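Local coordinates for bifunctional purine biosynthetic protein ADE5,7 (Cryptococcus neoformans var. grubii serotype A, PDB 7LVO) that catalyses the second and fifth steps of de novo purine biosynthesis, this chain being the N-terminal half that ligates glycine to phosphoribosylamine at the expense of ATP, at residues L271-M276 against E386-S391; D296-T301 against T318-T323; V313-T318 against V334-P339; V381-E386 against Q455-R460. All coordinates share one frame; numbering follows the deposited sequence.

Contact 1: residues L271-M276 against E386-S391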
loop_
_atom_site.group_PDB
_atom_site.type_symbol
_atom_site.label_atom_id
_atom_site.label_comp_id
_atom_site.label_asym_id
_atom_site.label_seq_id
_atom_site.Cartn_x
_atom_site.Cartn_y
_atom_site.Cartn_z
ATOM N N LEU A 271 1.051 -1.535 -19.952
ATOM C CA LEU A 271 -0.044 -1.725 -19.016
ATOM C C LEU A 271 0.411 -1.424 -17.588
ATOM O O LEU A 271 1.601 -1.459 -17.261
ATOM C CB LEU A 271 -0.585 -3.147 -19.109
ATOM C CG LEU A 271 -1.451 -3.472 -20.329
ATOM C CD1 LEU A 271 -0.643 -3.438 -21.607
ATOM C CD2 LEU A 271 -2.125 -4.827 -20.149
ATOM N N ASN A 272 -0.560 -1.128 -16.733
ATOM C CA ASN A 272 -0.293 -0.786 -15.345
ATOM C C ASN A 272 -0.209 -2.042 -14.484
ATOM O O ASN A 272 -0.753 -3.096 -14.822
ATOM C CB ASN A 272 -1.373 0.150 -14.803
ATOM C CG ASN A 272 -1.326 1.527 -15.446
ATOM O OD1 ASN A 272 -0.676 2.441 -14.935
ATOM N ND2 ASN A 272 -2.013 1.678 -16.573
ATOM N N THR A 273 0.493 -1.913 -13.363
ATOM C CA THR A 273 0.681 -2.997 -12.413
ATOM C C THR A 273 0.424 -2.472 -11.006
ATOM O O THR A 273 0.096 -1.299 -10.806
ATOM C CB THR A 273 2.098 -3.590 -12.502
ATOM O OG1 THR A 273 3.054 -2.655 -11.962
ATOM C CG2 THR A 273 2.456 -3.904 -13.939
ATOM N N GLY A 274 0.583 -3.352 -10.022
ATOM C CA GLY A 274 0.530 -2.949 -8.635
ATOM C C GLY A 274 1.756 -2.225 -8.140
ATOM O O GLY A 274 1.777 -1.767 -6.994
ATOM N N GLY A 275 2.783 -2.104 -8.982
ATOM C CA GLY A 275 4.014 -1.438 -8.604
ATOM C C GLY A 275 5.240 -2.267 -8.922
ATOM O O GLY A 275 5.439 -3.334 -8.332
ATOM N N MET A 276 6.060 -1.795 -9.862
ATOM C CA MET A 276 7.271 -2.500 -10.268
ATOM C C MET A 276 8.523 -1.978 -9.577
ATOM O O MET A 276 9.610 -2.501 -9.818
ATOM C CB MET A 276 7.453 -2.408 -11.786
ATOM C CG MET A 276 6.425 -3.200 -12.593
ATOM S SD MET A 276 6.456 -4.963 -12.227
ATOM C CE MET A 276 8.141 -5.393 -12.670
ATOM N N GLU A 386 6.745 -14.103 -15.975
ATOM C CA GLU A 386 6.516 -13.934 -17.404
ATOM C C GLU A 386 5.031 -13.755 -17.693
ATOM O O GLU A 386 4.217 -14.621 -17.359
ATOM C CB GLU A 386 7.066 -15.143 -18.159
ATOM C CG GLU A 386 6.908 -15.070 -19.665
ATOM C CD GLU A 386 7.481 -16.292 -20.371
ATOM O OE1 GLU A 386 8.121 -17.126 -19.695
ATOM O OE2 GLU A 386 7.291 -16.413 -21.597
ATOM N N GLY A 387 4.681 -12.631 -18.324
ATOM C CA GLY A 387 3.321 -12.329 -18.723
ATOM C C GLY A 387 2.656 -11.260 -17.879
ATOM O O GLY A 387 1.787 -10.536 -18.386
ATOM N N TYR A 388 3.030 -11.156 -16.608
ATOM C CA TYR A 388 2.468 -10.133 -15.734
ATOM C C TYR A 388 2.606 -8.758 -16.387
ATOM O O TYR A 388 3.644 -8.464 -16.991
ATOM C CB TYR A 388 3.188 -10.167 -14.381
ATOM C CG TYR A 388 2.703 -9.152 -13.375
ATOM C CD1 TYR A 388 1.616 -9.422 -12.558
ATOM C CD2 TYR A 388 3.341 -7.929 -13.234
ATOM C CE1 TYR A 388 1.168 -8.494 -11.635
ATOM C CE2 TYR A 388 2.904 -7.001 -12.311
ATOM C CZ TYR A 388 1.816 -7.284 -11.518
ATOM O OH TYR A 388 1.382 -6.355 -10.592
ATOM N N PRO A 389 1.590 -7.883 -16.287
ATOM C CA PRO A 389 0.320 -8.017 -15.561
ATOM C C PRO A 389 -0.710 -8.924 -16.228
ATOM O O PRO A 389 -1.840 -9.014 -15.746
ATOM C CB PRO A 389 -0.206 -6.571 -15.516
ATOM C CG PRO A 389 0.339 -5.953 -16.756
ATOM C CD PRO A 389 1.703 -6.575 -16.960
ATOM N N GLY A 390 -0.326 -9.583 -17.314
ATOM C CA GLY A 390 -1.192 -10.535 -17.973
ATOM C C GLY A 390 -1.162 -11.884 -17.284
ATOM O O GLY A 390 -0.779 -12.011 -16.119
ATOM N N SER A 391 -1.577 -12.909 -18.024
ATOM C CA SER A 391 -1.513 -14.269 -17.510
ATOM C C SER A 391 -0.062 -14.716 -17.392
ATOM O O SER A 391 0.767 -14.430 -18.260
ATOM C CB SER A 391 -2.288 -15.218 -18.423
ATOM O OG SER A 391 -1.799 -15.162 -19.751
#
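Tyr388 reaches across to the turn at Thr273 and Gly274, joining a loop of the ATP-grasp part of the enzyme to the loop that leaves strand 377-384. The turn is an ST turn: Thr273 OG1 accepts from Gly275 N at 3.0 Å, and the same hydroxyl is hydrogen-bonded to the carbonyl of Lys262. Tyr388 is held in the extended chi1 of 180°, CG opposite the backbone N, which carries the phenol oxygen to Gly274 N at the ring edge, near its plane.

The threonine approaches this ring obliquely, its CG2 3.5 Å from Tyr388 CE2, so its methyl branch serves the aromatic contact while its hydroxyl stays with the turn. Met276, bent at both chi2 and chi3, runs past the tyrosine in the opposite direction and makes a Met-aromatic contact, SD 5.3 Å from the centroid of the Tyr388 ring in an oblique position. Two residues before Thr273, Leu271 meets the ring of Pro389, with Leu271 CB 3.8 Å from Pro389 CG. A cis peptide bond before Pro389 folds its CB over the centre of one face of the Tyr388 ring. Gly275 has phi 130°, a backbone shape suited to glycine. The hydrogen bond from Gly274 N to Tyr388 OH is 3.2 Å long and nearly straight, 171° at the hydrogen.

Contact 2: residues D296-T301 against T318-T323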
loop_
_atom_site.group_PDB
_atom_site.type_symbol
_atom_site.label_atom_id
_atom_site.label_comp_id
_atom_site.label_asym_id
_atom_site.label_seq_id
_atom_site.Cartn_x
_atom_site.Cartn_y
_atom_site.Cartn_z
ATOM N N ASP A 296 -2.084 20.828 3.803
ATOM C CA ASP A 296 -3.297 20.968 3.015
ATOM C C ASP A 296 -4.067 19.668 2.836
ATOM O O ASP A 296 -5.229 19.717 2.410
ATOM C CB ASP A 296 -2.961 21.539 1.631
ATOM C CG ASP A 296 -2.225 22.864 1.710
ATOM O OD1 ASP A 296 -2.051 23.381 2.837
ATOM O OD2 ASP A 296 -1.819 23.382 0.650
ATOM N N VAL A 297 -3.462 18.517 3.139
ATOM C CA VAL A 297 -4.121 17.234 2.913
ATOM C C VAL A 297 -4.081 16.370 4.168
ATOM O O VAL A 297 -5.125 16.022 4.728
ATOM C CB VAL A 297 -3.470 16.492 1.725
ATOM C CG1 VAL A 297 -4.047 15.096 1.576
ATOM C CG2 VAL A 297 -3.644 17.294 0.439
ATOM N N LEU A 298 -2.878 16.002 4.610
ATOM C CA LEU A 298 -2.753 15.014 5.681
ATOM C C LEU A 298 -3.434 15.487 6.961
ATOM O O LEU A 298 -4.290 14.797 7.518
ATOM C CB LEU A 298 -1.273 14.715 5.934
ATOM C CG LEU A 298 -0.642 13.648 5.036
ATOM C CD1 LEU A 298 -0.833 13.977 3.570
ATOM C CD2 LEU A 298 0.841 13.494 5.370
ATOM N N GLU A 299 -3.058 16.665 7.451
ATOM C CA GLU A 299 -3.651 17.145 8.700
ATOM C C GLU A 299 -5.130 17.461 8.532
ATOM O O GLU A 299 -5.931 17.067 9.400
ATOM C CB GLU A 299 -2.860 18.352 9.220
ATOM C CG GLU A 299 -1.488 17.970 9.765
ATOM C CD GLU A 299 -0.632 19.165 10.135
ATOM O OE1 GLU A 299 -1.016 20.306 9.802
ATOM O OE2 GLU A 299 0.431 18.957 10.753
ATOM N N PRO A 300 -5.566 18.155 7.479
ATOM C CA PRO A 300 -7.018 18.294 7.265
ATOM C C PRO A 300 -7.733 16.962 7.131
ATOM O O PRO A 300 -8.908 16.854 7.510
ATOM C CB PRO A 300 -7.109 19.116 5.972
ATOM C CG PRO A 300 -5.834 19.890 5.936
ATOM C CD PRO A 300 -4.781 18.990 6.550
ATOM N N THR A 301 -7.061 15.938 6.599
ATOM C CA THR A 301 -7.687 14.625 6.504
ATOM C C THR A 301 -7.888 14.015 7.889
ATOM O O THR A 301 -8.984 13.547 8.216
ATOM C CB THR A 301 -6.845 13.697 5.625
ATOM O OG1 THR A 301 -6.844 14.174 4.270
ATOM C CG2 THR A 301 -7.398 12.284 5.654
ATOM N N THR A 318 -1.424 8.245 1.123
ATOM C CA THR A 318 -2.055 9.226 0.251
ATOM C C THR A 318 -1.278 9.291 -1.057
ATOM O O THR A 318 -0.078 9.580 -1.056
ATOM C CB THR A 318 -2.104 10.604 0.914
ATOM O OG1 THR A 318 -2.699 10.485 2.208
ATOM C CG2 THR A 318 -2.911 11.576 0.070
ATOM N N GLY A 319 -1.956 8.985 -2.160
ATOM C CA GLY A 319 -1.349 9.093 -3.468
ATOM C C GLY A 319 -1.608 10.444 -4.092
ATOM O O GLY A 319 -2.762 10.790 -4.366
ATOM N N PHE A 320 -0.544 11.210 -4.316
ATOM C CA PHE A 320 -0.640 12.550 -4.865
ATOM C C PHE A 320 -0.260 12.565 -6.345
ATOM O O PHE A 320 0.475 11.711 -6.838
ATOM C CB PHE A 320 0.284 13.523 -4.116
ATOM C CG PHE A 320 -0.112 13.781 -2.704
ATOM C CD1 PHE A 320 0.322 12.950 -1.684
ATOM C CD2 PHE A 320 -0.912 14.865 -2.383
ATOM C CE1 PHE A 320 -0.042 13.192 -0.380
ATOM C CE2 PHE A 320 -1.272 15.108 -1.077
ATOM C CZ PHE A 320 -0.836 14.268 -0.076
ATOM N N MET A 321 -0.775 13.566 -7.048
ATOM C CA MET A 321 -0.245 13.982 -8.339
ATOM C C MET A 321 0.182 15.436 -8.191
ATOM O O MET A 321 -0.631 16.287 -7.806
ATOM C CB MET A 321 -1.277 13.838 -9.458
ATOM C CG MET A 321 -0.750 14.328 -10.806
ATOM S SD MET A 321 -1.816 13.933 -12.199
ATOM C CE MET A 321 -1.617 12.147 -12.288
ATOM N N ILE A 322 1.453 15.713 -8.465
ATOM C CA ILE A 322 1.978 17.072 -8.410
ATOM C C ILE A 322 1.658 17.716 -9.757
ATOM O O ILE A 322 2.368 17.509 -10.742
ATOM C CB ILE A 322 3.476 17.097 -8.112
ATOM C CG1 ILE A 322 3.783 16.308 -6.840
ATOM C CG2 ILE A 322 3.961 18.539 -7.989
ATOM C CD1 ILE A 322 3.017 16.768 -5.621
ATOM N N THR A 323 0.575 18.478 -9.813
ATOM C CA THR A 323 0.189 19.169 -11.032
ATOM C C THR A 323 0.862 20.537 -11.084
ATOM O O THR A 323 1.527 20.968 -10.138
ATOM C CB THR A 323 -1.330 19.323 -11.112
ATOM O OG1 THR A 323 -1.758 20.340 -10.199
ATOM C CG2 THR A 323 -2.023 18.005 -10.767
#
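The ring of Phe320 points its outer edge at helix 287-307, where Val297 and Leu298 receive it. Both branches of Val297 take part: CG2 lies 3.6 Å from Phe320 CE2, and CG1 lies 3.7 Å from Phe320 CZ, so the valine covers the outer edge, CG2 near the ring plane and CG1 displaced to one side of it. Leu298 crosses the phenylalanine obliquely and brings only its CD1 methyl, 3.7 Å from Phe320 CZ. The contact is chiefly methyl against aromatic edge, since Leu298 CD1, like Val297 CG2, lies near the ring plane. Two residues earlier on the same side of the strand, Thr318 adds its methyl, CG2 4.0 Å from Val297 CG1. That methyl is anti to the backbone N (chi1 -52° for OG1), which turns the apolar branch to the valine. Branched and aromatic side chains suit this buried seam because they fill it without bringing charge.

Further out, the helix is adjusted by its own backbone. It has a wider pi-type turn at 296-298 and a kink at Pro300, whose nitrogen carries no hydrogen to give to the preceding turn. Val297 O is gripped twice by Thr301, by its N at 2.7 Å and by its OG1 at 2.6 Å, and the same hydroxyl is hydrogen-bonded to Tyr332. On the strand side, Phe320 is also packed against Ile241 and Val243. The short helix and strand segments run in roughly opposite directions, 149° apart, their axes 10.7 Å from each other at closest approach: a helix laid on the antiparallel sheet of the ATP-grasp fold.

Contact 3: residues V313-T318 against V334-P339; sequences VGMLFT and VRFGDP
A water joins Met315 to Val334, accepting from Met315 N and donating to Val334 O, each at 2.8 Å. It bridges the two backbones at the beginning of strand 315-323, where Met315 O and Arg335 N, though close, are poorly aligned for a direct bond.

Met315 then lies over the ring of Phe336, the two side chains crossing at about a right angle. Its CG is anti to the backbone N (chi1 164°) and sits 3.9 Å from the centroid of the Phe336 ring, only 14° off the normal: a CH-pi contact over one face. The bends at chi2 and chi3 bring the terminal methyl back, with Met315 CE 3.7 Å from Phe336 CE1, while the sulfur, SD 4.8 Å from the Phe336 centroid, makes a Met-aromatic contact above the same face. A flexible, unbranched methionine suits this place because it can curl over an aromatic face.

Phe317, two residues along, directs its side chain to the same loop, its CB 3.4 Å from Arg335 O. Its CD2 is 4.1 Å from Gly337 CA, and glycine is apt there since a beta carbon would run into that ring. Arg335 starts away from the strand, and its NH2 forms a salt bridge with Glu143. The loop follows directly on Asn333, which with Glu331 is predicted to bind magnesium, so the contact lies next to the probable metal site of the ATP-grasp fold.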
loop_
_atom_site.group_PDB
_atom_site.type_symbol
_atom_site.label_atom_id
_atom_site.label_comp_id
_atom_site.label_asym_id
_atom_site.label_seq_id
_atom_site.Cartn_x
_atom_site.Cartn_y
_atom_site.Cartn_z
ATOM N N VAL A 313 -7.034 5.561 12.433
ATOM C CA VAL A 313 -5.879 4.984 13.108
ATOM C C VAL A 313 -5.224 3.996 12.154
ATOM O O VAL A 313 -5.912 3.183 11.523
ATOM C CB VAL A 313 -6.277 4.296 14.428
ATOM C CG1 VAL A 313 -5.050 3.715 15.108
ATOM C CG2 VAL A 313 -6.988 5.282 15.350
ATOM N N GLY A 314 -3.900 4.075 12.037
ATOM C CA GLY A 314 -3.169 3.157 11.185
ATOM C C GLY A 314 -2.220 3.853 10.233
ATOM O O GLY A 314 -1.666 4.911 10.558
ATOM N N MET A 315 -2.025 3.267 9.054
ATOM C CA MET A 315 -1.123 3.800 8.040
ATOM C C MET A 315 -1.966 4.476 6.965
ATOM O O MET A 315 -2.670 3.805 6.203
ATOM C CB MET A 315 -0.250 2.691 7.447
ATOM C CG MET A 315 0.428 3.057 6.133
ATOM S SD MET A 315 1.190 4.695 6.143
ATOM C CE MET A 315 2.321 4.543 7.523
ATOM N N LEU A 316 -1.884 5.806 6.901
ATOM C CA LEU A 316 -2.558 6.579 5.866
ATOM C C LEU A 316 -1.617 6.730 4.674
ATOM O O LEU A 316 -0.606 7.436 4.756
ATOM C CB LEU A 316 -2.992 7.939 6.402
ATOM C CG LEU A 316 -3.712 8.832 5.395
ATOM C CD1 LEU A 316 -5.074 8.251 5.060
ATOM C CD2 LEU A 316 -3.835 10.257 5.917
ATOM N N PHE A 317 -1.941 6.060 3.572
ATOM C CA PHE A 317 -1.181 6.148 2.326
ATOM C C PHE A 317 -1.958 7.056 1.374
ATOM O O PHE A 317 -3.024 6.677 0.867
ATOM C CB PHE A 317 -0.969 4.762 1.716
ATOM C CG PHE A 317 -0.239 4.774 0.398
ATOM C CD1 PHE A 317 -0.861 5.227 -0.756
ATOM C CD2 PHE A 317 1.062 4.314 0.309
ATOM C CE1 PHE A 317 -0.193 5.233 -1.969
ATOM C CE2 PHE A 317 1.733 4.314 -0.907
ATOM C CZ PHE A 317 1.097 4.775 -2.042
ATOM N N THR A 318 -1.424 8.245 1.123
ATOM C CA THR A 318 -2.055 9.226 0.251
ATOM C C THR A 318 -1.278 9.291 -1.057
ATOM O O THR A 318 -0.078 9.580 -1.056
ATOM C CB THR A 318 -2.104 10.604 0.914
ATOM O OG1 THR A 318 -2.699 10.485 2.208
ATOM C CG2 THR A 318 -2.911 11.576 0.070
ATOM N N VAL A 334 -5.460 2.956 2.870
ATOM C CA VAL A 334 -5.531 2.958 4.328
ATOM C C VAL A 334 -4.646 1.876 4.923
ATOM O O VAL A 334 -4.972 1.295 5.965
ATOM C CB VAL A 334 -6.988 2.795 4.806
ATOM C CG1 VAL A 334 -7.857 3.961 4.301
ATOM C CG2 VAL A 334 -7.556 1.457 4.344
ATOM N N ARG A 335 -3.524 1.601 4.267
ATOM C CA ARG A 335 -2.572 0.611 4.745
ATOM C C ARG A 335 -1.242 0.847 4.047
ATOM O O ARG A 335 -1.136 1.661 3.127
ATOM C CB ARG A 335 -3.080 -0.815 4.504
ATOM C CG ARG A 335 -3.901 -1.007 3.231
ATOM C CD ARG A 335 -3.130 -0.629 1.989
ATOM N NE ARG A 335 -3.930 -0.791 0.777
ATOM C CZ ARG A 335 -3.488 -0.550 -0.451
ATOM N NH1 ARG A 335 -2.247 -0.154 -0.670
ATOM N NH2 ARG A 335 -4.310 -0.713 -1.481
ATOM N N PHE A 336 -0.221 0.129 4.507
ATOM C CA PHE A 336 1.090 0.234 3.885
ATOM C C PHE A 336 1.003 -0.094 2.396
ATOM O O PHE A 336 0.152 -0.871 1.956
ATOM C CB PHE A 336 2.091 -0.692 4.567
ATOM C CG PHE A 336 2.632 -0.151 5.859
ATOM C CD1 PHE A 336 3.602 0.831 5.853
ATOM C CD2 PHE A 336 2.174 -0.629 7.083
ATOM C CE1 PHE A 336 4.101 1.338 7.039
ATOM C CE2 PHE A 336 2.680 -0.133 8.265
ATOM C CZ PHE A 336 3.641 0.851 8.245
ATOM N N GLY A 337 1.890 0.523 1.616
ATOM C CA GLY A 337 1.919 0.333 0.186
ATOM C C GLY A 337 2.950 -0.699 -0.238
ATOM O O GLY A 337 3.896 -1.005 0.485
ATOM N N ASP A 338 2.753 -1.240 -1.437
ATOM C CA ASP A 338 3.652 -2.237 -2.006
ATOM C C ASP A 338 3.966 -1.803 -3.432
ATOM O O ASP A 338 3.031 -1.621 -4.239
ATOM C CB ASP A 338 3.010 -3.623 -1.973
ATOM C CG ASP A 338 3.998 -4.733 -2.275
ATOM O OD1 ASP A 338 4.731 -4.625 -3.264
ATOM O OD2 ASP A 338 4.051 -5.707 -1.494
ATOM N N PRO A 339 5.246 -1.640 -3.806
ATOM C CA PRO A 339 6.463 -1.917 -3.037
ATOM C C PRO A 339 7.075 -0.724 -2.300
ATOM O O PRO A 339 8.268 -0.751 -2.020
ATOM C CB PRO A 339 7.431 -2.408 -4.122
ATOM C CG PRO A 339 7.059 -1.537 -5.306
ATOM C CD PRO A 339 5.557 -1.305 -5.211
HETATM O O HOH W 1 -3.405 0.928 8.303
#

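Contact 4: residues V381-E386 against Q455-R460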
loop_
_atom_site.group_PDB
_atom_site.type_symbol
_atom_site.label_atom_id
_atom_site.label_comp_id
_atom_site.label_asym_id
_atom_site.label_seq_id
_atom_site.Cartn_x
_atom_site.Cartn_y
_atom_site.Cartn_z
ATOM N N VAL A 381 13.217 -2.854 -6.334
ATOM C CA VAL A 381 13.059 -3.243 -7.733
ATOM C C VAL A 381 12.381 -4.607 -7.769
ATOM O O VAL A 381 12.895 -5.578 -7.201
ATOM C CB VAL A 381 14.402 -3.284 -8.471
ATOM C CG1 VAL A 381 14.190 -3.762 -9.908
ATOM C CG2 VAL A 381 15.065 -1.912 -8.458
ATOM N N VAL A 382 11.240 -4.679 -8.446
ATOM C CA VAL A 382 10.391 -5.862 -8.436
ATOM C C VAL A 382 10.799 -6.797 -9.567
ATOM O O VAL A 382 11.045 -6.366 -10.700
ATOM C CB VAL A 382 8.903 -5.467 -8.555
ATOM C CG1 VAL A 382 8.038 -6.707 -8.759
ATOM C CG2 VAL A 382 8.449 -4.696 -7.320
ATOM N N LEU A 383 10.872 -8.085 -9.249
ATOM C CA LEU A 383 10.997 -9.148 -10.236
ATOM C C LEU A 383 9.644 -9.839 -10.367
ATOM O O LEU A 383 9.092 -10.322 -9.373
ATOM C CB LEU A 383 12.077 -10.143 -9.830
ATOM C CG LEU A 383 13.439 -9.973 -10.505
ATOM C CD1 LEU A 383 14.021 -8.599 -10.251
ATOM C CD2 LEU A 383 14.402 -11.054 -10.024
ATOM N N ALA A 384 9.108 -9.870 -11.585
ATOM C CA ALA A 384 7.777 -10.398 -11.837
ATOM C C ALA A 384 7.855 -11.642 -12.718
ATOM O O ALA A 384 8.899 -11.974 -13.278
ATOM C CB ALA A 384 6.884 -9.335 -12.491
ATOM N N SER A 385 6.719 -12.318 -12.837
ATOM C CA SER A 385 6.608 -13.533 -13.629
ATOM C C SER A 385 6.308 -13.208 -15.087
ATOM O O SER A 385 5.690 -12.192 -15.405
ATOM C CB SER A 385 5.509 -14.441 -13.068
ATOM O OG SER A 385 5.797 -14.850 -11.739
ATOM N N GLU A 386 6.745 -14.103 -15.975
ATOM C CA GLU A 386 6.516 -13.934 -17.404
ATOM C C GLU A 386 5.031 -13.755 -17.693
ATOM O O GLU A 386 4.217 -14.621 -17.359
ATOM C CB GLU A 386 7.066 -15.143 -18.159
ATOM C CG GLU A 386 6.908 -15.070 -19.665
ATOM C CD GLU A 386 7.481 -16.292 -20.371
ATOM O OE1 GLU A 386 8.121 -17.126 -19.695
ATOM O OE2 GLU A 386 7.291 -16.413 -21.597
ATOM N N GLN A 455 12.965 -18.935 -14.366
ATOM C CA GLN A 455 12.522 -18.924 -15.751
ATOM C C GLN A 455 11.478 -17.840 -15.976
ATOM O O GLN A 455 10.474 -17.763 -15.264
ATOM C CB GLN A 455 11.954 -20.295 -16.127
ATOM C CG GLN A 455 11.578 -20.439 -17.594
ATOM C CD GLN A 455 12.782 -20.373 -18.515
ATOM O OE1 GLN A 455 13.871 -20.838 -18.172
ATOM N NE2 GLN A 455 12.595 -19.784 -19.687
ATOM N N GLY A 456 11.727 -16.999 -16.975
ATOM C CA GLY A 456 10.797 -15.948 -17.334
ATOM C C GLY A 456 10.819 -14.727 -16.445
ATOM O O GLY A 456 9.900 -13.900 -16.533
ATOM N N GLN A 457 11.824 -14.584 -15.590
ATOM C CA GLN A 457 11.864 -13.433 -14.695
ATOM C C GLN A 457 11.892 -12.144 -15.505
ATOM O O GLN A 457 12.586 -12.044 -16.521
ATOM C CB GLN A 457 13.080 -13.510 -13.775
ATOM C CG GLN A 457 14.423 -13.424 -14.483
ATOM C CD GLN A 457 15.590 -13.514 -13.517
ATOM O OE1 GLN A 457 15.398 -13.623 -12.305
ATOM N NE2 GLN A 457 16.808 -13.474 -14.047
ATOM N N THR A 458 11.135 -11.152 -15.042
ATOM C CA THR A 458 11.021 -9.866 -15.711
ATOM C C THR A 458 11.161 -8.745 -14.689
ATOM O O THR A 458 10.738 -8.875 -13.542
ATOM C CB THR A 458 9.674 -9.725 -16.436
ATOM O OG1 THR A 458 9.401 -10.926 -17.171
ATOM C CG2 THR A 458 9.704 -8.536 -17.386
ATOM N N PHE A 459 11.762 -7.640 -15.119
ATOM C CA PHE A 459 11.923 -6.475 -14.254
ATOM C C PHE A 459 12.327 -5.291 -15.119
ATOM O O PHE A 459 12.875 -5.458 -16.211
ATOM C CB PHE A 459 12.964 -6.731 -13.156
ATOM C CG PHE A 459 14.346 -7.014 -13.672
ATOM C CD1 PHE A 459 14.740 -8.315 -13.958
ATOM C CD2 PHE A 459 15.254 -5.987 -13.870
ATOM C CE1 PHE A 459 16.001 -8.579 -14.432
ATOM C CE2 PHE A 459 16.523 -6.248 -14.360
ATOM C CZ PHE A 459 16.901 -7.544 -14.633
ATOM N N ARG A 460 12.043 -4.093 -14.616
ATOM C CA ARG A 460 12.441 -2.855 -15.276
ATOM C C ARG A 460 13.848 -2.468 -14.834
ATOM O O ARG A 460 14.169 -2.510 -13.646
ATOM C CB ARG A 460 11.456 -1.732 -14.953
ATOM C CG ARG A 460 10.104 -1.875 -15.632
ATOM C CD ARG A 460 9.152 -0.747 -15.248
ATOM N NE ARG A 460 9.712 0.575 -15.524
ATOM C CZ ARG A 460 9.022 1.709 -15.463
ATOM N NH1 ARG A 460 7.734 1.721 -15.168
ATOM N NH2 ARG A 460 9.643 2.859 -15.706
HETATM O O HOH W 2 11.019 -3.840 -11.899
HETATM O O HOH W 3 7.964 -16.365 -14.543
#
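Ala384 and Thr458 form the tightly bonded part of this contact, a single antiparallel bridge with a hydrogen-bonded pair. Ala384 N gives a nearly straight bond to Thr458 O, 2.7 Å and in the carbonyl plane, and Thr458 N returns a longer one to Ala384 O, 3.0 Å and tilted from that plane. Ala384 CB packs against Met276 CE of contact 1, where a small side chain fits. Beside the bridge, Leu383 and Phe459 lie side by side and point the same way, with Leu383 CD1 3.6 Å from Phe459 CB. Phe459 holds CG between its backbone N and carbonyl carbon (chi1 62°), which leads its ring away past the leucine.

Beyond the bridge, direct backbone bonds give way to water. One water links Val382 O to Arg460 N at the buried end; another accepts from Glu386 N at 2.9 Å and donates to Gln455 O. At this exposed end, Glu386 lays its CB 3.5 Å from Gly456 O, and Gly456 has positive phi and leaves no room for a side chain near the carboxylate. Thr458 OG1 closes back on Gly456 O. This one bridge joins the chain after strand 452-453 to strand 377-384, beside helix 438-449, whose Ile449 touches both Leu383 and Phe459.

Contacts 2 and 3 share Thr318 and strand 315-323, with centres about 13 Å apart: helix 287-307 packs on this strand in contact 2, and the loop after its hairpin partner 326-333 returns to the strand's start in contact 3. Both are nested within the chain loop closed by contact 1. Contact 4, in the C domain, follows them along the chain and alternates with contact 1; these two share Glu386, their centres about 9 Å apart, and Met276 O probably bonds to Val382 N. Pro339 of contact 3 touches both Gly275 and Val382, so the ATP-grasp core meets the C-terminal region there. The centres of contacts 2 and 4 are about 32 Å apart.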